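Local coordinates for protein MPT synthase subunit 2 (Burkholderia ambifaria, PDB 7L32) that probably acts as the catalytic subunit of molybdopterin synthase, inserting sulfur into a pterin precursor during molybdenum cofactor biosynthesis, at residues Ala23-Leu28 with Gly36-Phe41; Ile88-Gly93 with Asp99-Val104; Val104-Ser109 with Phe115-Phe120. All blocks are in the same frame, centred on the assembly; numbering follows the deposited sequence. Where two conformers were deposited one is given.

Overall arrangement
From the N terminus, contact 1 comes first: the chain leaves helix 21-30, passes through a short connection and returns as strand 37-44, on which Leu38 meets the helix. Contact 2 follows, pairing the end of strand 85-91 with the start of strand 100-108 and so closing the excursion through strand 93-95. Contact 3 begins where contact 2 ends, at the shared Val104, and closes the turn from strand 100-108 into helix 111-128. The three loops lie in series; none nests within or crosses another. Strand 37-44 pairs with strand 100-108, so contacts 1 and 3 place helices on opposite faces of one sheet, which contact 2 helps to build.

Contact 1: Ala23-Leu28 with Gly36-Phe41; sequences AEVAAL and GALACF
Leu28, one of the two helix residues that reach Leu38, is anchored by the backbone bond from Leu28 N to Glu24 O, 3.0 Å long. The preceding helical bond, from Ala27 N to Ala23 O, has the same length of 3.0 Å, and both belong to the regular helix from which Val25 and Leu28 point to the strand. Across the contact itself the meeting is wholly apolar. Leu38 rises from the strand with CG anti to its backbone N (chi1 -179°), which carries the isobutyl group out from the sheet and lets both of its methyls meet the helix. Its CD1 lies 3.7 Å from Val25 CG1, while Leu38 CD2 sits astride the fork of the valine, 4.0 Å from Val25 CG1 and 4.0 Å from Val25 CG2. The valine and the leucine cross obliquely, branch over branch. Leu28 joins from one helical turn further on: its CD2 touches Leu38 CD1 at 4.2 Å, a looser approach than that of the valine. Leu38 CD1 is thereby met by both helix side chains, and all three residues are buried. Nearest backbones are those of Val25 and Leu38, with CA atoms 8.2 Å apart, so methyl groups bridge the layers. Helix 21-30 covers one face of the mixed sheet: Leu28 also lies on Ala105 and Val107 of strand 100-108, and Glu24, salt-bridged to Arg13, packs on Met103 and Val89. Ala39 turns to the other face, against helix 111-128. Cys40, modelled in two conformers, is disulfide-linked, perhaps in only one, to Cys40 of the second subunit. Strand 37-44 is the outermost strand of this sheet within the chain, yet it pairs antiparallel with a strand of that subunit, so the sheet continues through the dimer.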
loop_
_atom_site.group_PDB
_atom_site.type_symbol
_atom_site.label_atom_id
_atom_site.label_comp_id
_atom_site.label_asym_id
_atom_site.label_seq_id
_atom_site.Cartn_x
_atom_site.Cartn_y
_atom_site.Cartn_z
ATOM N N ALA A 23 -0.934 -10.945 9.022
ATOM C CA ALA A 23 -1.976 -11.142 10.022
ATOM C C ALA A 23 -2.858 -9.906 10.154
ATOM O O ALA A 23 -4.085 -10.026 10.270
ATOM C CB ALA A 23 -1.351 -11.515 11.365
ATOM N N GLU A 24 -2.257 -8.707 10.137
ATOM C CA GLU A 24 -3.064 -7.491 10.266
ATOM C C GLU A 24 -3.953 -7.296 9.050
ATOM O O GLU A 24 -5.115 -6.899 9.182
ATOM C CB GLU A 24 -2.175 -6.261 10.479
ATOM C CG GLU A 24 -1.292 -6.317 11.735
ATOM C CD GLU A 24 -2.085 -6.493 13.042
ATOM O OE1 GLU A 24 -3.215 -5.970 13.157
ATOM O OE2 GLU A 24 -1.570 -7.161 13.963
ATOM N N VAL A 25 -3.424 -7.585 7.859
ATOM C CA VAL A 25 -4.206 -7.468 6.631
ATOM C C VAL A 25 -5.366 -8.457 6.634
ATOM O O VAL A 25 -6.503 -8.095 6.308
ATOM C CB VAL A 25 -3.279 -7.648 5.413
ATOM C CG1 VAL A 25 -4.049 -8.082 4.162
ATOM C CG2 VAL A 25 -2.522 -6.362 5.175
ATOM N N ALA A 26 -5.113 -9.704 7.050
ATOM C CA ALA A 26 -6.183 -10.701 7.093
ATOM C C ALA A 26 -7.289 -10.302 8.065
ATOM O O ALA A 26 -8.478 -10.485 7.772
ATOM C CB ALA A 26 -5.628 -12.073 7.477
ATOM N N ALA A 27 -6.923 -9.756 9.225
ATOM C CA ALA A 27 -7.944 -9.331 10.177
ATOM C C ALA A 27 -8.770 -8.171 9.623
ATOM O O ALA A 27 -9.995 -8.147 9.795
ATOM C CB ALA A 27 -7.298 -8.962 11.512
ATOM N N LEU A 28 -8.127 -7.207 8.945
ATOM C CA LEU A 28 -8.877 -6.105 8.339
ATOM C C LEU A 28 -9.866 -6.622 7.293
ATOM O O LEU A 28 -11.024 -6.185 7.249
ATOM C CB LEU A 28 -7.919 -5.078 7.716
ATOM C CG LEU A 28 -8.577 -3.829 7.119
ATOM C CD1 LEU A 28 -9.343 -3.071 8.212
ATOM C CD2 LEU A 28 -7.573 -2.882 6.404
ATOM N N GLY A 36 -12.880 -5.442 -1.436
ATOM C CA GLY A 36 -11.628 -6.145 -1.663
ATOM C C GLY A 36 -10.383 -5.384 -2.106
ATOM O O GLY A 36 -9.381 -6.032 -2.419
ATOM N N ALA A 37 -10.406 -4.052 -2.185
ATOM C CA ALA A 37 -9.230 -3.299 -2.613
ATOM C C ALA A 37 -8.482 -2.894 -1.356
ATOM O O ALA A 37 -9.040 -2.169 -0.529
ATOM C CB ALA A 37 -9.628 -2.064 -3.421
ATOM N N LEU A 38 -7.245 -3.360 -1.196
ATOM C CA LEU A 38 -6.501 -3.114 0.043
ATOM C C LEU A 38 -5.195 -2.391 -0.266
ATOM O O LEU A 38 -4.382 -2.882 -1.049
ATOM C CB LEU A 38 -6.255 -4.449 0.770
ATOM C CG LEU A 38 -5.497 -4.344 2.097
ATOM C CD1 LEU A 38 -6.156 -5.214 3.176
ATOM C CD2 LEU A 38 -4.121 -4.862 1.800
ATOM N N ALA A 39 -4.989 -1.223 0.341
ATOM C CA ALA A 39 -3.732 -0.503 0.211
ATOM C C ALA A 39 -3.030 -0.499 1.560
ATOM O O ALA A 39 -3.678 -0.321 2.598
ATOM C CB ALA A 39 -3.945 0.945 -0.248
ATOM N N CYS A 40 -1.714 -0.683 1.552
ATOM C CA CYS A 40 -1.010 -0.637 2.822
ATOM C C CYS A 40 0.321 0.086 2.672
ATOM O O CYS A 40 0.855 0.292 1.571
ATOM C CB CYS A 40 -0.825 -2.044 3.416
ATOM S SG CYS A 40 0.030 -3.226 2.364
ATOM N N PHE A 41 0.810 0.546 3.817
ATOM C CA PHE A 41 2.100 1.203 3.861
ATOM C C PHE A 41 2.825 0.669 5.080
ATOM O O PHE A 41 2.217 0.537 6.144
ATOM C CB PHE A 41 2.007 2.734 3.936
ATOM C CG PHE A 41 3.371 3.400 4.014
ATOM C CD1 PHE A 41 4.077 3.708 2.856
ATOM C CD2 PHE A 41 3.967 3.659 5.260
ATOM C CE1 PHE A 41 5.346 4.275 2.922
ATOM C CE2 PHE A 41 5.234 4.243 5.334
ATOM C CZ PHE A 41 5.921 4.551 4.179
#

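Contact 2: Ile88-Gly93 with Asp99-Val104; sequences IVHRVG and DQIVMV
Asp99 opens the second segment with its CB beside Arg91 NH1; its carboxylate is turned 51° from the guanidinium plane, and Asp99 OD2 instead accepts a bond from the backbone N of Leu96. At Gln100 the carbonyl takes over: Arg91 NH1 donates to Gln100 O at 3.1 Å, reaching it in the carbonyl plane. A bend at chi3 (70°) swings the arginine head back to this oxygen, while its NH2 holds Thr16 O. The Gln100 amide, in turn, gives its NE2 to Asp18 and Phe19. Ile101 O receives Arg91 N in a short bond of 2.8 Å, nearly linear on both sides, and the Ile101 and His90 side chains run side by side, pointing the same way, with Ile101 CG2 3.6 Å from His90 CE1. Val102 follows on the face shared with His90; its CB stands over the imidazole, 4.0 Å from the centroid of the His90 ring, in a CH-pi contact displaced to the rim. That ring is fixed in rotation by His90 ND1, which donates in the ring plane to Arg91 O at 2.9 Å, and it stacks on Phe131. Met103 and Val89 form the hydrogen-bonded pair, Met103 N giving to Val89 O at 2.9 Å with the reciprocal bond from Val89 N to Met103 O. On the face they share, which also meets Phe19, Met103 CG presses on Val89 CB at 3.8 Å. Val104 ends the segment, its CG2 4.2 Å from Ile88 CG1, both packing on Val121 of helix 111-128. The ladder is antiparallel and central in the mixed sheet of a MoaE-type alpha/beta hammerhead fold; Ile101 and Val102, both facing Gly43 on the other neighbouring strand, make a classic beta bulge.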
loop_
_atom_site.group_PDB
_atom_site.type_symbol
_atom_site.label_atom_id
_atom_site.label_comp_id
_atom_site.label_asym_id
_atom_site.label_seq_id
_atom_site.Cartn_x
_atom_site.Cartn_y
_atom_site.Cartn_z
ATOM N N ILE A 88 -4.259 0.800 11.922
ATOM C CA ILE A 88 -2.967 1.432 12.180
ATOM C C ILE A 88 -2.298 0.683 13.324
ATOM O O ILE A 88 -2.916 0.481 14.380
ATOM C CB ILE A 88 -3.108 2.924 12.554
ATOM C CG1 ILE A 88 -3.912 3.705 11.497
ATOM C CG2 ILE A 88 -1.693 3.562 12.789
ATOM C CD1 ILE A 88 -4.359 5.117 11.956
ATOM N N VAL A 89 -1.047 0.268 13.118
ATOM C CA VAL A 89 -0.206 -0.249 14.206
ATOM C C VAL A 89 1.092 0.546 14.198
ATOM O O VAL A 89 1.786 0.599 13.176
ATOM C CB VAL A 89 0.089 -1.751 14.067
ATOM C CG1 VAL A 89 0.895 -2.257 15.295
ATOM C CG2 VAL A 89 -1.210 -2.573 13.890
ATOM N N HIS A 90 1.426 1.174 15.326
ATOM C CA HIS A 90 2.661 1.935 15.411
ATOM C C HIS A 90 3.497 1.388 16.562
ATOM O O HIS A 90 2.962 1.082 17.631
ATOM C CB HIS A 90 2.375 3.435 15.608
ATOM C CG HIS A 90 3.484 4.331 15.146
ATOM N ND1 HIS A 90 4.756 4.283 15.676
ATOM C CD2 HIS A 90 3.496 5.339 14.237
ATOM C CE1 HIS A 90 5.512 5.203 15.098
ATOM N NE2 HIS A 90 4.772 5.861 14.223
ATOM N N ARG A 91 4.798 1.231 16.336
ATOM C CA ARG A 91 5.661 0.722 17.392
ATOM C C ARG A 91 6.312 1.871 18.148
ATOM O O ARG A 91 6.420 2.994 17.647
ATOM C CB ARG A 91 6.736 -0.200 16.832
ATOM C CG ARG A 91 6.160 -1.459 16.188
ATOM C CD ARG A 91 7.262 -2.343 15.657
ATOM N NE ARG A 91 8.026 -2.961 16.730
ATOM C CZ ARG A 91 9.243 -3.463 16.585
ATOM N NH1 ARG A 91 9.885 -3.392 15.429
ATOM N NH2 ARG A 91 9.837 -4.044 17.628
ATOM N N VAL A 92 6.733 1.568 19.379
ATOM C CA VAL A 92 7.529 2.466 20.212
ATOM C C VAL A 92 8.650 1.646 20.844
ATOM O O VAL A 92 8.698 0.418 20.723
ATOM C CB VAL A 92 6.685 3.176 21.293
ATOM C CG1 VAL A 92 5.732 4.178 20.648
ATOM C CG2 VAL A 92 5.914 2.167 22.132
ATOM N N GLY A 93 9.561 2.337 21.521
ATOM C CA GLY A 93 10.709 1.693 22.123
ATOM C C GLY A 93 11.982 1.886 21.321
ATOM O O GLY A 93 12.116 2.799 20.507
ATOM N N ASP A 99 14.250 -2.235 11.236
ATOM C CA ASP A 99 13.046 -2.591 11.977
ATOM C C ASP A 99 11.823 -1.905 11.380
ATOM O O ASP A 99 11.882 -0.740 10.982
ATOM C CB ASP A 99 13.155 -2.154 13.441
ATOM C CG ASP A 99 14.030 -3.068 14.278
ATOM O OD1 ASP A 99 14.458 -4.143 13.806
ATOM O OD2 ASP A 99 14.308 -2.672 15.420
ATOM N N GLN A 100 10.698 -2.614 11.384
ATOM C CA GLN A 100 9.418 -1.985 11.074
ATOM C C GLN A 100 9.055 -0.967 12.147
ATOM O O GLN A 100 9.215 -1.227 13.345
ATOM C CB GLN A 100 8.317 -3.038 10.981
ATOM C CG GLN A 100 8.496 -4.024 9.833
ATOM C CD GLN A 100 7.375 -5.053 9.745
ATOM O OE1 GLN A 100 6.842 -5.302 8.664
ATOM N NE2 GLN A 100 7.037 -5.679 10.875
ATOM N N ILE A 101 8.548 0.185 11.713
ATOM C CA ILE A 101 8.078 1.247 12.620
ATOM C C ILE A 101 6.559 1.303 12.668
ATOM O O ILE A 101 5.955 1.366 13.736
ATOM C CB ILE A 101 8.635 2.623 12.184
ATOM C CG1 ILE A 101 10.155 2.640 12.173
ATOM C CG2 ILE A 101 8.109 3.741 13.087
ATOM C CD1 ILE A 101 10.699 3.853 11.433
ATOM N N VAL A 102 5.922 1.336 11.505
ATOM C CA VAL A 102 4.511 1.691 11.445
ATOM C C VAL A 102 3.918 0.982 10.243
ATOM O O VAL A 102 4.589 0.808 9.226
ATOM C CB VAL A 102 4.338 3.224 11.354
ATOM C CG1 VAL A 102 5.117 3.797 10.177
ATOM C CG2 VAL A 102 2.869 3.631 11.286
ATOM N N MET A 103 2.676 0.538 10.381
ATOM C CA MET A 103 1.915 0.084 9.226
ATOM C C MET A 103 0.552 0.752 9.238
ATOM O O MET A 103 -0.057 0.943 10.299
ATOM C CB MET A 103 1.759 -1.450 9.199
ATOM C CG MET A 103 1.011 -2.088 10.364
ATOM S SD MET A 103 0.252 -3.624 9.732
ATOM C CE MET A 103 -1.098 -2.911 8.831
ATOM N N VAL A 104 0.090 1.127 8.052
ATOM C CA VAL A 104 -1.265 1.623 7.856
ATOM C C VAL A 104 -1.864 0.793 6.730
ATOM O O VAL A 104 -1.213 0.610 5.697
ATOM C CB VAL A 104 -1.296 3.117 7.492
ATOM C CG1 VAL A 104 -2.741 3.528 7.120
ATOM C CG2 VAL A 104 -0.785 3.966 8.693
#

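Contact 3: Val104-Ser109 with Phe115-Phe120; sequences VATVAS and FASCEF
Cys118 and Thr106 bury the most surface here, and their CA atoms come within 5.7 Å, a close approach for a helix on a sheet that small side chains make possible. Both branches of Thr106 rest on the strand-facing side of the helix: CG2 lies 3.7 Å from Cys118 CA, and OG1 is 3.6 Å from Cys118 CB. Thr106 OG1 sits between the backbone N and the carbonyl carbon (chi1 63°), a torsion that turns it to the helix, where it is hydrogen-bonded to Ala114 O. Ser117 OG lies 3.3 Å from Thr106 OG1 and is within bonding range of the carbonyls of Asp113 and Ala114, its one proton serving either or shared between them. In this way the buried polar atoms are satisfied by the preceding helical turn. Strand 100-108 and helix 111-128 form a beta-alpha unit: a tight connection reverses the chain, and the short segments run close to antiparallel, at 154°, with axes 7.7 Å apart. Farther back along the strand, Val104 completes the contact. Cys118 SG, anti to its backbone N (chi1 -169°), extends over the strand, 3.9 Å from Val104 CG1 and 3.6 Å from Val104 O. Val104 also reaches Met122, one turn further along the helix, while Cys118 rests on Ala39 of the neighbouring strand. The helix also borders the dimer interface, where the ring of Phe115 meets Phe41 of the second subunit and Phe115 of that subunit packs on Cys118.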
loop_
_atom_site.group_PDB
_atom_site.type_symbol
_atom_site.label_atom_id
_atom_site.label_comp_id
_atom_site.label_asym_id
_atom_site.label_seq_id
_atom_site.Cartn_x
_atom_site.Cartn_y
_atom_site.Cartn_z
ATOM N N VAL A 104 0.090 1.127 8.052
ATOM C CA VAL A 104 -1.265 1.623 7.856
ATOM C C VAL A 104 -1.864 0.793 6.730
ATOM O O VAL A 104 -1.213 0.610 5.697
ATOM C CB VAL A 104 -1.296 3.117 7.492
ATOM C CG1 VAL A 104 -2.741 3.528 7.120
ATOM C CG2 VAL A 104 -0.785 3.966 8.693
ATOM N N ALA A 105 -3.056 0.246 6.952
ATOM C CA ALA A 105 -3.765 -0.503 5.906
ATOM C C ALA A 105 -5.185 0.040 5.785
ATOM O O ALA A 105 -5.834 0.333 6.798
ATOM C CB ALA A 105 -3.799 -1.998 6.228
ATOM N N THR A 106 -5.673 0.185 4.550
ATOM C CA THR A 106 -7.037 0.624 4.309
ATOM C C THR A 106 -7.675 -0.332 3.316
ATOM O O THR A 106 -6.987 -0.933 2.491
ATOM C CB THR A 106 -7.127 2.054 3.755
ATOM O OG1 THR A 106 -6.479 2.133 2.466
ATOM C CG2 THR A 106 -6.487 3.083 4.728
ATOM N N VAL A 107 -8.986 -0.494 3.418
ATOM C CA VAL A 107 -9.728 -1.305 2.458
ATOM C C VAL A 107 -10.910 -0.489 1.962
ATOM O O VAL A 107 -11.483 0.326 2.699
ATOM C CB VAL A 107 -10.173 -2.670 3.049
ATOM C CG1 VAL A 107 -11.086 -2.510 4.287
ATOM C CG2 VAL A 107 -10.855 -3.540 1.986
ATOM N N ALA A 108 -11.259 -0.696 0.689
ATOM C CA ALA A 108 -12.357 0.006 0.060
ATOM C C ALA A 108 -12.906 -0.873 -1.054
ATOM O O ALA A 108 -12.319 -1.896 -1.421
ATOM C CB ALA A 108 -11.900 1.359 -0.502
ATOM N N SER A 109 -14.036 -0.458 -1.610
ATOM C CA SER A 109 -14.562 -1.192 -2.749
ATOM C C SER A 109 -13.665 -1.040 -3.977
ATOM O O SER A 109 -13.619 -1.945 -4.823
ATOM C CB SER A 109 -15.993 -0.737 -3.056
ATOM O OG SER A 109 -16.018 0.614 -3.467
ATOM N N PHE A 115 -6.049 3.769 -1.933
ATOM C CA PHE A 115 -4.763 4.472 -1.997
ATOM C C PHE A 115 -4.838 5.858 -1.356
ATOM O O PHE A 115 -3.955 6.243 -0.581
ATOM C CB PHE A 115 -4.321 4.650 -3.451
ATOM C CG PHE A 115 -3.625 3.462 -4.021
ATOM C CD1 PHE A 115 -2.413 3.022 -3.478
ATOM C CD2 PHE A 115 -4.156 2.815 -5.131
ATOM C CE1 PHE A 115 -1.735 1.926 -4.034
ATOM C CE2 PHE A 115 -3.496 1.728 -5.695
ATOM C CZ PHE A 115 -2.287 1.286 -5.163
ATOM N N ALA A 116 -5.864 6.633 -1.695
ATOM C CA ALA A 116 -5.933 8.016 -1.213
ATOM C C ALA A 116 -6.033 8.049 0.304
ATOM O O ALA A 116 -5.345 8.835 0.976
ATOM C CB ALA A 116 -7.120 8.743 -1.846
ATOM N N SER A 117 -6.896 7.202 0.864
ATOM C CA SER A 117 -7.082 7.214 2.314
ATOM C C SER A 117 -5.832 6.728 3.034
ATOM O O SER A 117 -5.489 7.247 4.106
ATOM C CB SER A 117 -8.304 6.372 2.709
ATOM O OG SER A 117 -8.183 4.998 2.330
ATOM N N CYS A 118 -5.133 5.739 2.465
ATOM C CA CYS A 118 -3.916 5.248 3.109
ATOM C C CYS A 118 -2.846 6.334 3.144
ATOM O O CYS A 118 -2.189 6.546 4.181
ATOM C CB CYS A 118 -3.404 4.004 2.380
ATOM S SG CYS A 118 -2.096 3.118 3.260
ATOM N N GLU A 119 -2.658 7.045 2.028
ATOM C CA GLU A 119 -1.663 8.119 2.019
ATOM C C GLU A 119 -2.083 9.273 2.921
ATOM O O GLU A 119 -1.243 9.863 3.620
ATOM C CB GLU A 119 -1.434 8.621 0.587
ATOM C CG GLU A 119 -0.374 9.688 0.502
ATOM C CD GLU A 119 0.190 9.880 -0.917
ATOM O OE1 GLU A 119 -0.483 9.524 -1.915
ATOM O OE2 GLU A 119 1.334 10.360 -1.007
ATOM N N PHE A 120 -3.373 9.614 2.913
ATOM C CA PHE A 120 -3.866 10.667 3.808
ATOM C C PHE A 120 -3.569 10.331 5.271
ATOM O O PHE A 120 -3.099 11.191 6.043
ATOM C CB PHE A 120 -5.377 10.876 3.590
ATOM C CG PHE A 120 -6.011 11.799 4.609
ATOM C CD1 PHE A 120 -5.982 13.171 4.430
ATOM C CD2 PHE A 120 -6.647 11.286 5.740
ATOM C CE1 PHE A 120 -6.526 14.053 5.402
ATOM C CE2 PHE A 120 -7.197 12.139 6.697
ATOM C CZ PHE A 120 -7.147 13.528 6.534
#